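Local coordinates for protein beta-1,3-glucanosyltransferase (Rhizomucor miehei CAU432, PDB 4WTP) that belongs to glycoside hydrolase family 17 and is a carbohydrate-active enzyme built as a single beta/alpha barrel, at residues 222-227 with 259-264; 185-190 with 201-206. All blocks are in the same frame, centred on the assembly; numbering follows the deposited sequence.

Contact 1 of 2, residues 222-227 with 259-264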
ATOM      1  N   SER A 222       0.257   4.670   2.764  0.59  8.36           N
ATOM      2  CA  SER A 222       0.177   3.582   1.797  0.59  8.90           C
ATOM      3  C   SER A 222       0.781   2.274   2.288  0.59  8.72           C
ATOM      4  O   SER A 222       0.404   1.223   1.792  0.59  8.88           O
ATOM      5  CB  SER A 222       0.811   3.994   0.478  0.59  9.53           C
ATOM      6  OG  SER A 222       1.959   4.761   0.753  0.59  9.21           O
ATOM      7  N   GLU A 223       1.711   2.343   3.243  1.00  8.55           N
ATOM      8  CA  GLU A 223       2.307   1.110   3.786  1.00  9.91           C
ATOM      9  C   GLU A 223       2.862   1.352   5.175  1.00  8.75           C
ATOM     10  O   GLU A 223       3.634   2.321   5.396  1.00 10.11           O
ATOM     11  CB  GLU A 223       3.511   0.603   2.966  1.00 11.42           C
ATOM     12  CG  GLU A 223       3.314   0.182   1.539  1.00 12.83           C
ATOM     13  CD  GLU A 223       4.631  -0.101   0.863  1.00 15.86           C
ATOM     14  OE1 GLU A 223       5.690   0.079   1.475  1.00 18.28           O
ATOM     15  OE2 GLU A 223       4.631  -0.430  -0.310  1.00 20.90           O
ATOM     16  N   THR A 224       2.543   0.423   6.087  1.00  9.22           N
ATOM     17  CA  THR A 224       3.329   0.210   7.300  1.00  8.89           C
ATOM     18  C   THR A 224       2.925  -1.164   7.829  1.00  8.91           C
ATOM     19  O   THR A 224       1.836  -1.664   7.521  1.00  8.83           O
ATOM     20  CB  THR A 224       3.100   1.283   8.372  1.00  8.85           C
ATOM     21  OG1 THR A 224       4.140   1.148   9.338  1.00  9.60           O
ATOM     22  CG2 THR A 224       1.763   1.086   9.098  1.00 10.64           C
ATOM     23  N   GLY A 225       3.821  -1.780   8.587  1.00  8.62           N
ATOM     24  CA  GLY A 225       3.587  -3.119   9.125  1.00  8.21           C
ATOM     25  C   GLY A 225       4.782  -3.540   9.954  1.00  7.61           C
ATOM     26  O   GLY A 225       5.734  -2.769  10.114  1.00  9.19           O
ATOM     27  N   TRP A 226       4.762  -4.781  10.448  1.00  7.80           N
ATOM     28  CA  TRP A 226       5.751  -5.255  11.398  1.00  7.86           C
ATOM     29  C   TRP A 226       5.826  -6.762  11.222  1.00  8.41           C
ATOM     30  O   TRP A 226       4.780  -7.448  11.196  1.00  9.20           O
ATOM     31  CB  TRP A 226       5.324  -4.918  12.836  1.00  7.94           C
ATOM     32  CG  TRP A 226       6.411  -5.154  13.838  1.00  7.82           C
ATOM     33  CD1 TRP A 226       6.829  -6.377  14.369  1.00  8.03           C
ATOM     34  CD2 TRP A 226       7.292  -4.139  14.403  1.00  8.00           C
ATOM     35  NE1 TRP A 226       7.859  -6.154  15.263  1.00  8.12           N
ATOM     36  CE2 TRP A 226       8.171  -4.828  15.324  1.00  8.64           C
ATOM     37  CE3 TRP A 226       7.390  -2.761  14.291  1.00  8.93           C
ATOM     38  CZ2 TRP A 226       9.126  -4.159  16.062  1.00  9.64           C
ATOM     39  CZ3 TRP A 226       8.386  -2.110  15.018  1.00 10.24           C
ATOM     40  CH2 TRP A 226       9.226  -2.788  15.895  1.00  9.81           C
ATOM     41  N   PRO A 227       7.039  -7.341  11.167  1.00  8.28           N
ATOM     42  CA  PRO A 227       7.168  -8.777  10.908  1.00  8.47           C
ATOM     43  C   PRO A 227       6.995  -9.639  12.154  1.00  8.42           C
ATOM     44  O   PRO A 227       7.362  -9.274  13.282  1.00  9.25           O
ATOM     45  CB  PRO A 227       8.599  -8.902  10.363  1.00  9.57           C
ATOM     46  CG  PRO A 227       9.341  -7.832  11.095  1.00  9.43           C
ATOM     47  CD  PRO A 227       8.351  -6.682  11.187  1.00  8.65           C
ATOM     48  N   ILE A 259      -6.979   9.161   9.860  1.00 11.81           N
ATOM     49  CA  ILE A 259      -6.064   8.956   8.768  1.00 10.89           C
ATOM     50  C   ILE A 259      -6.421   7.655   8.053  1.00 10.45           C
ATOM     51  O   ILE A 259      -6.663   6.648   8.728  1.00 11.19           O
ATOM     52  CB  ILE A 259      -4.636   8.866   9.316  1.00 10.81           C
ATOM     53  CG1 ILE A 259      -4.236  10.176  10.012  1.00 11.76           C
ATOM     54  CG2 ILE A 259      -3.652   8.493   8.224  1.00 11.70           C
ATOM     55  CD1 ILE A 259      -2.996  10.024  10.839  1.00 13.00           C
ATOM     56  N   ASP A 260      -6.442   7.681   6.719  1.00 10.45           N
ATOM     57  CA  ASP A 260      -6.658   6.486   5.894  1.00 10.09           C
ATOM     58  C   ASP A 260      -5.344   5.709   5.741  1.00  9.52           C
ATOM     59  O   ASP A 260      -4.331   6.274   5.321  1.00 10.12           O
ATOM     60  CB  ASP A 260      -7.214   6.847   4.498  1.00 10.96           C
ATOM     61  CG  ASP A 260      -8.591   7.493   4.524  1.00 13.37           C
ATOM     62  OD1 ASP A 260      -9.320   7.354   5.527  1.00 14.15           O
ATOM     63  OD2 ASP A 260      -8.914   8.095   3.486  1.00 15.47           O
ATOM     64  N   LEU A 261      -5.399   4.423   6.092  1.00  8.99           N
ATOM     65  CA  LEU A 261      -4.230   3.560   6.117  1.00  8.60           C
ATOM     66  C   LEU A 261      -4.430   2.286   5.295  1.00  8.90           C
ATOM     67  O   LEU A 261      -5.448   1.595   5.464  1.00  9.86           O
ATOM     68  CB  LEU A 261      -3.944   3.149   7.572  1.00 10.39           C
ATOM     69  CG  LEU A 261      -3.033   1.935   7.783  1.00 10.27           C
ATOM     70  CD1 LEU A 261      -1.631   2.301   7.357  1.00 11.32           C
ATOM     71  CD2 LEU A 261      -3.086   1.475   9.235  1.00 11.99           C
ATOM     72  N   LEU A 262      -3.447   1.959   4.460  1.00  8.62           N
ATOM     73  CA  LEU A 262      -3.386   0.637   3.814  1.00  8.33           C
ATOM     74  C   LEU A 262      -2.339  -0.167   4.582  1.00  8.16           C
ATOM     75  O   LEU A 262      -1.133   0.167   4.540  1.00  9.10           O
ATOM     76  CB  LEU A 262      -2.959   0.781   2.351  1.00  9.26           C
ATOM     77  CG  LEU A 262      -3.904   1.625   1.492  1.00  9.81           C
ATOM     78  CD1 LEU A 262      -3.308   1.786   0.089  1.00 11.22           C
ATOM     79  CD2 LEU A 262      -5.322   1.035   1.480  1.00 10.12           C
ATOM     80  N   TYR A 263      -2.794  -1.191   5.289  1.00  8.06           N
ATOM     81  CA  TYR A 263      -1.879  -1.964   6.129  1.00  8.49           C
ATOM     82  C   TYR A 263      -1.031  -2.925   5.285  1.00  8.08           C
ATOM     83  O   TYR A 263      -1.510  -3.473   4.296  1.00  9.44           O
ATOM     84  CB  TYR A 263      -2.675  -2.719   7.200  1.00  8.74           C
ATOM     85  CG  TYR A 263      -1.760  -3.276   8.263  1.00  9.11           C
ATOM     86  CD1 TYR A 263      -1.271  -2.464   9.295  1.00  9.50           C
ATOM     87  CD2 TYR A 263      -1.298  -4.585   8.186  1.00  8.91           C
ATOM     88  CE1 TYR A 263      -0.364  -2.943  10.223  1.00  8.85           C
ATOM     89  CE2 TYR A 263      -0.384  -5.070   9.110  1.00  9.09           C
ATOM     90  CZ  TYR A 263       0.073  -4.244  10.114  1.00  9.24           C
ATOM     91  OH  TYR A 263       1.021  -4.694  11.012  1.00 10.26           O
ATOM     92  N   PHE A 264       0.226  -3.113   5.675  1.00  8.48           N
ATOM     93  CA  PHE A 264       1.141  -4.010   4.948  1.00  8.94           C
ATOM     94  C   PHE A 264       1.451  -5.229   5.818  1.00  9.37           C
ATOM     95  O   PHE A 264       2.096  -5.062   6.855  1.00  9.28           O
ATOM     96  CB  PHE A 264       2.456  -3.264   4.623  1.00  9.68           C
ATOM     97  CG  PHE A 264       3.359  -4.034   3.716  1.00 11.05           C
ATOM     98  CD1 PHE A 264       4.304  -4.936   4.240  1.00 12.31           C
ATOM     99  CD2 PHE A 264       3.217  -3.929   2.334  1.00 12.51           C
ATOM    100  CE1 PHE A 264       5.114  -5.686   3.391  1.00 14.23           C
ATOM    101  CE2 PHE A 264       4.025  -4.679   1.486  1.00 16.09           C
ATOM    102  CZ  PHE A 264       4.970  -5.566   2.012  1.00 15.99           C
TER
HETATM  103  O   HOH W   1       2.526  -6.321   9.388  1.00 10.16           O
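Phe264 and Thr224 link the segments that carry strands 219-223 and 262-263, the seventh and eighth strands of a parallel beta/alpha barrel. The backbone N of Phe264 donates to Thr224 O at 2.8 Å; the N-H...O angle is 155°, and the donor lies 30° out of the carbonyl plane. That same oxygen sits 3.6 Å above one face of the Tyr263 ring, offset toward its rim. CG of Tyr263 stands anti to the backbone N, which sends the phenol forward alongside Gly225, OH 3.6 Å from its CA. Glycine suits the place: with no side chain, its CA comes within 3.3 Å of Phe264 O in a CH...O contact. A water bridges the two segments here: it accepts from Trp226 N, donates to Phe264 O and is hydrogen-bonded to Tyr263 OH at 2.7 Å. Further back, Glu223 and Phe264 run side by side, with CG of Glu223 4.2 Å from CD2 of Phe264, and carboxylate and ring planes are 44° apart. CB of Leu262 packs 3.4 Å from Ser222 O. On the other side of the chain, the methyl CG2 of Thr224 meets CD1 of Leu261 nearly at right angles. Thr224 N is buried without a partner in the model, while OG1 is held by Ala187 O and Tyr246 OH. From the first strand, Asn41 ND2 bonds Ser222 O.

Contact 2 of 2, residues 185-190 with 201-206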
ATOM      1  N   MET A 185       2.193   8.019   2.398  1.00  9.32           N
ATOM      2  CA  MET A 185       3.446   7.677   3.060  1.00  8.76           C
ATOM      3  C   MET A 185       3.698   6.188   3.222  1.00  8.74           C
ATOM      4  O   MET A 185       2.862   5.462   3.655  1.00  9.26           O
ATOM      5  CB  MET A 185       3.430   8.297   4.449  1.00 20.00           C
ATOM      6  CG  MET A 185       4.752   8.142   5.234  1.00 20.00           C
ATOM      7  SD  MET A 185       4.802   8.860   6.969  1.00 20.00           S
ATOM      8  CE  MET A 185       3.684   7.725   7.905  1.00 20.00           C
ATOM      9  N   ASN A 186       4.918   5.788   2.898  1.00  8.79           N
ATOM     10  CA  ASN A 186       5.390   4.441   3.278  1.00  9.33           C
ATOM     11  C   ASN A 186       6.332   4.661   4.433  1.00  9.43           C
ATOM     12  O   ASN A 186       7.283   5.455   4.309  1.00 10.58           O
ATOM     13  CB  ASN A 186       6.227   3.811   2.167  1.00 10.57           C
ATOM     14  CG  ASN A 186       5.469   3.555   0.881  1.00 11.88           C
ATOM     15  OD1 ASN A 186       4.256   3.463   0.838  1.00 11.60           O
ATOM     16  ND2 ASN A 186       6.228   3.363  -0.181  1.00 13.66           N
ATOM     17  N   ALA A 187       6.125   3.974   5.548  1.00 10.32           N
ATOM     18  CA  ALA A 187       7.050   4.122   6.679  1.00 10.34           C
ATOM     19  C   ALA A 187       7.047   2.850   7.483  1.00 10.28           C
ATOM     20  O   ALA A 187       5.974   2.357   7.860  1.00 12.10           O
ATOM     21  CB  ALA A 187       6.638   5.302   7.562  1.00 11.55           C
ATOM     22  N   PHE A 188       8.232   2.359   7.824  1.00 10.99           N
ATOM     23  CA  PHE A 188       8.379   1.190   8.667  1.00 10.89           C
ATOM     24  C   PHE A 188       9.366   1.454   9.782  1.00 11.06           C
ATOM     25  O   PHE A 188      10.585   1.263   9.594  1.00 12.01           O
ATOM     26  CB  PHE A 188       8.899   0.011   7.853  1.00 11.11           C
ATOM     27  CG  PHE A 188       7.908  -0.519   6.843  1.00 10.52           C
ATOM     28  CD1 PHE A 188       7.811   0.079   5.574  1.00 12.49           C
ATOM     29  CD2 PHE A 188       7.099  -1.633   7.141  1.00 10.26           C
ATOM     30  CE1 PHE A 188       6.908  -0.402   4.634  1.00 12.24           C
ATOM     31  CE2 PHE A 188       6.204  -2.128   6.187  1.00 11.25           C
ATOM     32  CZ  PHE A 188       6.110  -1.502   4.948  1.00 10.53           C
ATOM     33  N   PRO A 189       8.864   1.831  10.968  1.00 11.66           N
ATOM     34  CA  PRO A 189       9.737   1.950  12.123  1.00 12.37           C
ATOM     35  C   PRO A 189      10.627   0.712  12.372  1.00 12.75           C
ATOM     36  O   PRO A 189      11.753   0.856  12.881  1.00 12.18           O
ATOM     37  CB  PRO A 189       8.751   2.214  13.254  1.00 14.36           C
ATOM     38  CG  PRO A 189       7.681   3.051  12.584  1.00 14.65           C
ATOM     39  CD  PRO A 189       7.532   2.423  11.223  1.00 13.23           C
ATOM     40  N   TYR A 190      10.143  -0.480  12.049  1.00 11.53           N
ATOM     41  CA  TYR A 190      10.937  -1.674  12.163  1.00 11.23           C
ATOM     42  C   TYR A 190      12.293  -1.534  11.478  1.00 11.04           C
ATOM     43  O   TYR A 190      13.344  -1.923  12.007  1.00 11.85           O
ATOM     44  CB  TYR A 190      10.180  -2.869  11.543  1.00 11.75           C
ATOM     45  CG  TYR A 190      10.987  -4.121  11.669  1.00 11.08           C
ATOM     46  CD1 TYR A 190      10.889  -4.902  12.836  1.00  9.62           C
ATOM     47  CD2 TYR A 190      11.870  -4.546  10.680  1.00 12.73           C
ATOM     48  CE1 TYR A 190      11.669  -6.036  13.000  1.00 10.11           C
ATOM     49  CE2 TYR A 190      12.640  -5.679  10.845  1.00 12.35           C
ATOM     50  CZ  TYR A 190      12.543  -6.431  12.008  1.00 12.30           C
ATOM     51  OH  TYR A 190      13.316  -7.553  12.172  1.00 13.74           O
ATOM     52  N   ASP A 201       4.076   5.367  17.608  1.00 12.81           N
ATOM     53  CA  ASP A 201       4.236   6.793  17.876  1.00 13.66           C
ATOM     54  C   ASP A 201       5.202   7.404  16.831  1.00 13.61           C
ATOM     55  O   ASP A 201       4.945   8.518  16.322  1.00 14.93           O
ATOM     56  CB  ASP A 201       4.713   7.006  19.306  1.00 16.55           C
ATOM     57  CG  ASP A 201       3.654   6.602  20.353  1.00 20.74           C
ATOM     58  OD1 ASP A 201       2.426   6.599  20.060  1.00 21.82           O
ATOM     59  OD2 ASP A 201       4.056   6.258  21.479  1.00 24.62           O
ATOM     60  N   THR A 202       6.303   6.711  16.501  1.00 12.77           N
ATOM     61  CA  THR A 202       7.266   7.166  15.482  1.00 14.34           C
ATOM     62  C   THR A 202       6.564   7.249  14.129  1.00 12.72           C
ATOM     63  O   THR A 202       6.827   8.173  13.365  1.00 13.73           O
ATOM     64  CB  THR A 202       8.438   6.176  15.378  1.00 14.84           C
ATOM     65  OG1 THR A 202       9.167   6.198  16.604  1.00 16.98           O
ATOM     66  CG2 THR A 202       9.399   6.511  14.234  1.00 15.45           C
ATOM     67  N   LEU A 203       5.691   6.283  13.805  1.00 12.40           N
ATOM     68  CA  LEU A 203       4.934   6.330  12.559  1.00 11.00           C
ATOM     69  C   LEU A 203       4.174   7.658  12.484  1.00 11.85           C
ATOM     70  O   LEU A 203       4.158   8.311  11.461  1.00 12.08           O
ATOM     71  CB  LEU A 203       3.936   5.172  12.523  1.00 10.90           C
ATOM     72  CG  LEU A 203       3.035   5.179  11.285  1.00 11.04           C
ATOM     73  CD1 LEU A 203       3.851   4.748  10.074  1.00 12.03           C
ATOM     74  CD2 LEU A 203       1.872   4.226  11.466  1.00 11.66           C
ATOM     75  N   MET A 204       3.548   8.061  13.583  0.53 12.98           N
ATOM     76  CA  MET A 204       2.770   9.289  13.600  0.53 12.81           C
ATOM     77  C   MET A 204       3.638  10.541  13.452  0.53 13.69           C
ATOM     78  O   MET A 204       3.232  11.509  12.788  0.53 13.83           O
ATOM     79  CB  MET A 204       1.894   9.357  14.861  0.53 15.03           C
ATOM     80  CG  MET A 204       0.661   8.454  14.830  0.53 20.10           C
ATOM     81  SD  MET A 204      -0.536   8.837  13.526  0.53 26.78           S
ATOM     82  CE  MET A 204      -0.264  10.584  13.274  0.53 14.01           C
ATOM     83  N   SER A 205       4.814  10.528  14.063  0.53 12.81           N
ATOM     84  CA  SER A 205       5.764  11.627  13.883  0.53 14.11           C
ATOM     85  C   SER A 205       6.166  11.770  12.419  0.53 13.14           C
ATOM     86  O   SER A 205       6.249  12.882  11.878  0.53 14.05           O
ATOM     87  CB  SER A 205       6.991  11.430  14.758  0.53 16.64           C
ATOM     88  OG  SER A 205       6.670  11.765  16.085  0.53 18.58           O
ATOM     89  N   HIS A 206       6.410  10.646  11.761  1.00 12.96           N
ATOM     90  CA  HIS A 206       6.762  10.661  10.341  1.00 12.65           C
ATOM     91  C   HIS A 206       5.583  11.153   9.517  1.00 11.88           C
ATOM     92  O   HIS A 206       5.776  11.969   8.592  1.00 12.57           O
ATOM     93  CB  HIS A 206       7.216   9.282   9.874  1.00 12.85           C
ATOM     94  CG  HIS A 206       8.513   8.834  10.464  1.00 14.76           C
ATOM     95  ND1 HIS A 206       9.348   9.662  11.124  1.00 16.64           N
ATOM     96  CD2 HIS A 206       9.125   7.598  10.438  1.00 15.29           C
ATOM     97  CE1 HIS A 206      10.443   8.972  11.511  1.00 18.25           C
ATOM     98  NE2 HIS A 206      10.298   7.707  11.102  1.00 16.83           N
TER
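Met185, Ala187 and Pro189 all turn their side chains toward helix 196-212, which follows strand 182-186 in a beta-alpha-beta unit of the barrel; this is the apolar packing of a strand and its loop against the helix. The chain of Met185 is extended through chi1 and chi2 (-174° and -179°) and then bends at chi3 (70°), swinging the methyl round onto Leu203. CE thus lies 3.7 Å from CD1 of Leu203 and close to that residue's carbonyl oxygen, while SD rests 3.8 Å from CB of His206. An unbranched, flexible thioether is well suited to follow the helix surface in this way. Leu203 answers with CG anti to its own backbone N, which brings CD1 against two methyls, that of Met185 and, at 3.8 Å, CB of Ala187. The small alanine lets the leucine branch come close to the loop, and its methyl also faces the edge of the His206 imidazole. That ring is fixed by its neighbours, with Thr202 O over one face, Tyr169 stacked on it and Glu192 bonded to NE2. Pro189, a compact apolar ring, lies over the preceding part of the helix. Its CG is 4.0 Å from Leu203 N and 4.2 Å from the methyl CG2 of Thr202, whose OG1 bonds back to Asn198 O.

Overall arrangement
The two contacts lie side by side in one barrel, their centres about 9 Å apart, and follow in series along the chain: contact 2 closes before contact 1 opens. Contact 2 packs strand 182-186 and its following loop against helix 196-212, on the outer layer; contact 1 lies nearer the centre of the chain, where strand 219-223 meets strand 262-263. Strands 182-186 and 219-223 are neighbours in the sheet, and Ser222 OG is probably hydrogen-bonded to Asn186 OD1. Phe188 also packs on Glu223 and Gly225. Together the contacts tie the sixth, seventh and eighth strands to one another and to helix 196-212, near where the last strands close the barrel.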